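Local coordinates for protein FKBP-type peptidyl-prolyl cis-trans isomerase 3 (Arabidopsis thaliana, PDB 1U79) that catalyses the cis-trans isomerisation of peptidyl-prolyl bonds in the chloroplast thylakoid lumen and regulates the accumulation of the Rieske protein, at residues T58-G62 / V63-I67; L112-P115 / A116-L119. All blocks are in the same frame, centred on the assembly; numbering follows the deposited sequence.

Both contacts are local turns of the FKBP domain that makes up most of this chain, their centres about 20 Å apart. Interaction 1 comes first, where strand 57-60 leaves the antiparallel sheet and a short loop leads into helix 68-75. Interaction 2 follows in the loop between strands 110-111 and 119-128. Strands 57-60 and 119-128 both pair with strand 32-40, so the two turns are joined through one sheet. They also touch directly, Ile67 CD1 packing on Leu119 CD1 at 4.2 Å. In relatives of this family the residues matching Ile67 and Trp70 line the active-site pocket, so the two loops, which meet here, probably flank it in this protein as well.

Interaction 1 (T58-G62 / V63-I67); sequences TFRIG and VGEVI
The Phe59 ring and the Val66 methyls form the close-packed half of this turn. Phe59 CD1 lies 3.7 Å from Val66 CG1, and CE1 is 3.9 Å from Val66 CG2; both methyls meet the CD1-CE1 side of the ring obliquely, the two side chains crossing at about a right angle. Phe59 CG sits between its own backbone N and carbonyl carbon (chi1 65°), which carries the ring inward, where Trp70 and Ile74 also meet it. The loop joining strand 57-60 to helix 68-75, the helix that packs on the curved sheet of the FKBP fold, is thereby packed on its inner side by apolar groups. Gly62 and Gly64, both with positive phi, allow the chain to double back here, and Asp71 of that helix accepts hydrogen bonds from both of their amides.

The other half is polar and opens toward solvent. Glu65 reaches across with its chain extended beyond CG, and OE1 accepts the Arg60 amide at 2.7 Å from N, with an N-H...O angle of 158°. The amide approaches from above the carboxylate plane, 41° out of it. OE2 lies 3.1 Å from Arg60 CG, yet the guanidinium bends away, leaving Arg60 NE 5.0 Å from OE2, so the opposite charges do not touch. Inside the loop a water donates to Arg60 O at 2.7 Å and accepts from the amides of Val63 and Glu65, linking three backbone groups.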
ATOM      1  N   THR A  58     -10.837   6.171   2.242  1.00 17.37           N
ATOM      2  CA  THR A  58     -11.140   7.082   1.150  1.00 18.43           C
ATOM      3  C   THR A  58     -10.038   8.142   1.167  1.00 20.15           C
ATOM      4  O   THR A  58      -9.827   8.803   2.178  1.00 20.90           O
ATOM      5  CB  THR A  58     -12.537   7.721   1.324  1.00 19.87           C
ATOM      6  OG1 THR A  58     -13.546   6.704   1.197  1.00 17.92           O
ATOM      7  CG2 THR A  58     -12.772   8.794   0.263  1.00 19.60           C
ATOM      8  N   PHE A  59      -9.310   8.278   0.061  1.00 19.90           N
ATOM      9  CA  PHE A  59      -8.202   9.237  -0.008  1.00 18.71           C
ATOM     10  C   PHE A  59      -7.840   9.553  -1.455  1.00 19.44           C
ATOM     11  O   PHE A  59      -8.252   8.825  -2.361  1.00 18.27           O
ATOM     12  CB  PHE A  59      -6.967   8.640   0.683  1.00 18.53           C
ATOM     13  CG  PHE A  59      -6.414   7.408  -0.009  1.00 18.70           C
ATOM     14  CD1 PHE A  59      -5.210   7.463  -0.699  1.00 18.78           C
ATOM     15  CD2 PHE A  59      -7.108   6.199   0.026  1.00 19.20           C
ATOM     16  CE1 PHE A  59      -4.698   6.328  -1.349  1.00 18.58           C
ATOM     17  CE2 PHE A  59      -6.613   5.063  -0.618  1.00 17.22           C
ATOM     18  CZ  PHE A  59      -5.403   5.129  -1.307  1.00 18.28           C
ATOM     19  N   ARG A  60      -7.101  10.639  -1.694  1.00 18.53           N
ATOM     20  CA  ARG A  60      -6.699  10.894  -3.078  1.00 20.69           C
ATOM     21  C   ARG A  60      -5.352  10.261  -3.303  1.00 19.97           C
ATOM     22  O   ARG A  60      -4.468  10.304  -2.452  1.00 20.41           O
ATOM     23  CB  ARG A  60      -6.596  12.368  -3.499  1.00 21.58           C
ATOM     24  CG  ARG A  60      -6.735  13.449  -2.498  1.00 25.36           C
ATOM     25  CD  ARG A  60      -7.433  14.571  -3.258  1.00 30.38           C
ATOM     26  NE  ARG A  60      -8.720  14.024  -3.656  1.00 35.46           N
ATOM     27  CZ  ARG A  60      -9.345  14.265  -4.798  1.00 37.98           C
ATOM     28  NH1 ARG A  60      -8.821  15.071  -5.705  1.00 41.50           N
ATOM     29  NH2 ARG A  60     -10.493  13.659  -5.035  1.00 37.18           N
ATOM     30  N   ILE A  61      -5.200   9.682  -4.478  1.00 20.17           N
ATOM     31  CA  ILE A  61      -3.984   8.989  -4.823  1.00 17.96           C
ATOM     32  C   ILE A  61      -3.005   9.882  -5.571  1.00 18.79           C
ATOM     33  O   ILE A  61      -3.400  10.759  -6.344  1.00 18.47           O
ATOM     34  CB  ILE A  61      -4.337   7.751  -5.675  1.00 19.61           C
ATOM     35  CG1 ILE A  61      -3.081   6.928  -5.961  1.00 20.07           C
ATOM     36  CG2 ILE A  61      -5.044   8.186  -6.974  1.00 17.82           C
ATOM     37  CD1 ILE A  61      -2.582   6.161  -4.750  1.00 20.09           C
ATOM     38  N   GLY A  62      -1.720   9.664  -5.308  1.00 17.21           N
ATOM     39  CA  GLY A  62      -0.672  10.399  -5.982  1.00 19.82           C
ATOM     40  C   GLY A  62      -0.337  11.804  -5.521  1.00 21.23           C
ATOM     41  O   GLY A  62       0.382  12.510  -6.225  1.00 21.62           O
ATOM     42  N   VAL A  63      -0.815  12.215  -4.350  1.00 22.67           N
ATOM     43  CA  VAL A  63      -0.527  13.565  -3.878  1.00 22.33           C
ATOM     44  C   VAL A  63       0.064  13.620  -2.474  1.00 23.19           C
ATOM     45  O   VAL A  63       0.016  14.658  -1.812  1.00 23.74           O
ATOM     46  CB  VAL A  63      -1.787  14.445  -3.929  1.00 23.67           C
ATOM     47  CG1 VAL A  63      -2.363  14.428  -5.334  1.00 22.03           C
ATOM     48  CG2 VAL A  63      -2.816  13.956  -2.928  1.00 24.47           C
ATOM     49  N   GLY A  64       0.629  12.497  -2.034  1.00 22.37           N
ATOM     50  CA  GLY A  64       1.245  12.429  -0.720  1.00 21.88           C
ATOM     51  C   GLY A  64       0.298  12.389   0.466  1.00 21.33           C
ATOM     52  O   GLY A  64       0.622  12.888   1.539  1.00 22.00           O
ATOM     53  N   GLU A  65      -0.870  11.787   0.285  1.00 21.50           N
ATOM     54  CA  GLU A  65      -1.842  11.700   1.361  1.00 22.61           C
ATOM     55  C   GLU A  65      -1.586  10.414   2.128  1.00 22.10           C
ATOM     56  O   GLU A  65      -2.109  10.211   3.227  1.00 22.76           O
ATOM     57  CB  GLU A  65      -3.253  11.698   0.780  1.00 23.55           C
ATOM     58  CG  GLU A  65      -4.248  12.516   1.572  1.00 26.34           C
ATOM     59  CD  GLU A  65      -5.537  12.719   0.813  1.00 24.80           C
ATOM     60  OE1 GLU A  65      -6.264  11.730   0.609  1.00 24.58           O
ATOM     61  OE2 GLU A  65      -5.814  13.868   0.413  1.00 28.29           O
ATOM     62  N   VAL A  66      -0.761   9.556   1.536  1.00 20.72           N
ATOM     63  CA  VAL A  66      -0.400   8.267   2.125  1.00 19.04           C
ATOM     64  C   VAL A  66       1.091   8.021   1.891  1.00 16.36           C
ATOM     65  O   VAL A  66       1.748   8.782   1.171  1.00 15.75           O
ATOM     66  CB  VAL A  66      -1.186   7.130   1.458  1.00 19.15           C
ATOM     67  CG1 VAL A  66      -2.635   7.149   1.918  1.00 18.74           C
ATOM     68  CG2 VAL A  66      -1.117   7.290  -0.050  1.00 17.19           C
ATOM     69  N   ILE A  67       1.635   6.965   2.485  1.00 15.92           N
ATOM     70  CA  ILE A  67       3.055   6.693   2.284  1.00 14.14           C
ATOM     71  C   ILE A  67       3.383   6.555   0.800  1.00 15.25           C
ATOM     72  O   ILE A  67       2.543   6.128  -0.001  1.00 15.46           O
ATOM     73  CB  ILE A  67       3.515   5.423   3.033  1.00 13.50           C
ATOM     74  CG1 ILE A  67       2.628   4.229   2.676  1.00 11.14           C
ATOM     75  CG2 ILE A  67       3.466   5.674   4.543  1.00 14.11           C
ATOM     76  CD1 ILE A  67       3.085   2.922   3.349  1.00 13.69           C
TER
HETATM   77  O   HOH W   1      -1.790  10.396  -2.003  1.00 20.64           O

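Interaction 2 (L112-P115 / A116-L119); sequences LIPP and ASVL
Ser117 folds its side chain back over Pro114 and Ile113, and its short course from CB to OG carries the polar part of the contact. CB comes first: it rests 3.8 Å from Ile113 CG2 and 3.2 Å from Pro114 O. OG, at the tip, stands beside the backbone N of its own residue and anti to the carbonyl carbon (chi1 -69°), a setting that turns the hydroxyl toward Pro114. There it donates to Pro114 O in a hydrogen bond of 2.5 Å from OG to O, an unusually short distance whose exact value should not be pressed. The same oxygen atom, Ser117 OG, also lies against the pyrrolidine ring, 3.3 Å from Pro114 CD and 3.5 Å from Pro114 CB.

The backbone here is a type II beta turn from Pro114 to Ser117, with Pro115 and Ala116 at its corners; Ala116 takes the positive phi that this turn type requires at its third position. A water joins the two ends, donating to Pro114 O at 2.9 Å and accepting from Ser117 N at 3.2 Å. On the Ile113 side of the turn, Ile113 CG2 also meets Leu119 CD2 at 4.0 Å, an apolar contact extended by Phe47 of strand 46-49, which touches both residues. With Tyr99 also against Ile113, this loop probably corresponds to the one bordering the active site in other FKBPs. Leu112 and Ile113 together face Ala104 in a classic beta bulge. From there the chain runs through the turn into the last strand, 119-128.

Neither proline has an amide hydrogen to give. Pro114 O accepts from both a hydroxyl and a water, so the turn is held partly through side chain and solvent.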
ATOM      1  N   LEU A 112       4.196   0.444  17.038  1.00 22.03           N
ATOM      2  CA  LEU A 112       3.360  -0.596  16.435  1.00 22.09           C
ATOM      3  C   LEU A 112       4.079  -1.062  15.170  1.00 19.99           C
ATOM      4  O   LEU A 112       4.106  -2.247  14.848  1.00 19.05           O
ATOM      5  CB  LEU A 112       1.991  -0.016  16.068  1.00 24.85           C
ATOM      6  CG  LEU A 112       0.995  -0.969  15.392  1.00 28.02           C
ATOM      7  CD1 LEU A 112       0.620  -2.078  16.352  1.00 28.89           C
ATOM      8  CD2 LEU A 112      -0.253  -0.200  14.962  1.00 29.16           C
ATOM      9  N   ILE A 113       4.635  -0.100  14.445  1.00 18.58           N
ATOM     10  CA  ILE A 113       5.413  -0.372  13.241  1.00 17.35           C
ATOM     11  C   ILE A 113       6.843  -0.016  13.626  1.00 16.90           C
ATOM     12  O   ILE A 113       7.206   1.157  13.703  1.00 15.75           O
ATOM     13  CB  ILE A 113       4.966   0.503  12.055  1.00 16.98           C
ATOM     14  CG1 ILE A 113       3.601   0.029  11.554  1.00 16.44           C
ATOM     15  CG2 ILE A 113       5.996   0.433  10.924  1.00 16.99           C
ATOM     16  CD1 ILE A 113       3.032   0.892  10.438  1.00 17.50           C
ATOM     17  N   PRO A 114       7.666  -1.031  13.912  1.00 16.91           N
ATOM     18  CA  PRO A 114       9.060  -0.836  14.296  1.00 15.66           C
ATOM     19  C   PRO A 114       9.864  -0.052  13.274  1.00 15.50           C
ATOM     20  O   PRO A 114       9.529  -0.016  12.076  1.00 14.30           O
ATOM     21  CB  PRO A 114       9.585  -2.264  14.427  1.00 15.94           C
ATOM     22  CG  PRO A 114       8.374  -3.043  14.800  1.00 15.48           C
ATOM     23  CD  PRO A 114       7.332  -2.466  13.888  1.00 14.78           C
ATOM     24  N   PRO A 115      10.938   0.601  13.735  1.00 13.36           N
ATOM     25  CA  PRO A 115      11.788   1.370  12.830  1.00 14.08           C
ATOM     26  C   PRO A 115      12.324   0.430  11.742  1.00 13.64           C
ATOM     27  O   PRO A 115      12.561  -0.755  12.004  1.00 13.66           O
ATOM     28  CB  PRO A 115      12.906   1.863  13.742  1.00 16.59           C
ATOM     29  CG  PRO A 115      12.209   2.021  15.091  1.00 15.80           C
ATOM     30  CD  PRO A 115      11.350   0.773  15.146  1.00 16.49           C
ATOM     31  N   ALA A 116      12.484   0.958  10.528  1.00 13.04           N
ATOM     32  CA  ALA A 116      13.038   0.206   9.401  1.00 13.87           C
ATOM     33  C   ALA A 116      12.227  -1.017   9.011  1.00 13.77           C
ATOM     34  O   ALA A 116      12.782  -2.025   8.564  1.00 14.45           O
ATOM     35  CB  ALA A 116      14.485  -0.206   9.713  1.00 13.72           C
ATOM     36  N   SER A 117      10.911  -0.913   9.153  1.00 11.91           N
ATOM     37  CA  SER A 117      10.027  -2.012   8.815  1.00 13.91           C
ATOM     38  C   SER A 117       9.629  -2.098   7.346  1.00 12.41           C
ATOM     39  O   SER A 117       9.199  -1.119   6.746  1.00 13.62           O
ATOM     40  CB  SER A 117       8.733  -1.928   9.639  1.00 16.08           C
ATOM     41  OG  SER A 117       8.960  -2.186  11.016  1.00 14.58           O
ATOM     42  N   VAL A 118       9.777  -3.285   6.775  1.00 12.36           N
ATOM     43  CA  VAL A 118       9.314  -3.530   5.416  1.00 11.67           C
ATOM     44  C   VAL A 118       7.836  -3.808   5.681  1.00 12.84           C
ATOM     45  O   VAL A 118       7.499  -4.545   6.611  1.00 11.82           O
ATOM     46  CB  VAL A 118       9.941  -4.796   4.812  1.00 13.61           C
ATOM     47  CG1 VAL A 118       9.217  -5.158   3.514  1.00 13.46           C
ATOM     48  CG2 VAL A 118      11.426  -4.571   4.561  1.00 12.06           C
ATOM     49  N   LEU A 119       6.947  -3.213   4.898  1.00 11.82           N
ATOM     50  CA  LEU A 119       5.527  -3.431   5.124  1.00 12.01           C
ATOM     51  C   LEU A 119       4.879  -4.244   4.016  1.00 13.08           C
ATOM     52  O   LEU A 119       5.219  -4.106   2.844  1.00 13.72           O
ATOM     53  CB  LEU A 119       4.809  -2.086   5.232  1.00 12.68           C
ATOM     54  CG  LEU A 119       5.398  -1.076   6.216  1.00 14.17           C
ATOM     55  CD1 LEU A 119       4.513   0.168   6.243  1.00 11.18           C
ATOM     56  CD2 LEU A 119       5.488  -1.701   7.613  1.00 13.73           C
TER
HETATM   57  O   HOH W   2       9.457   1.825   9.848  1.00 20.24           O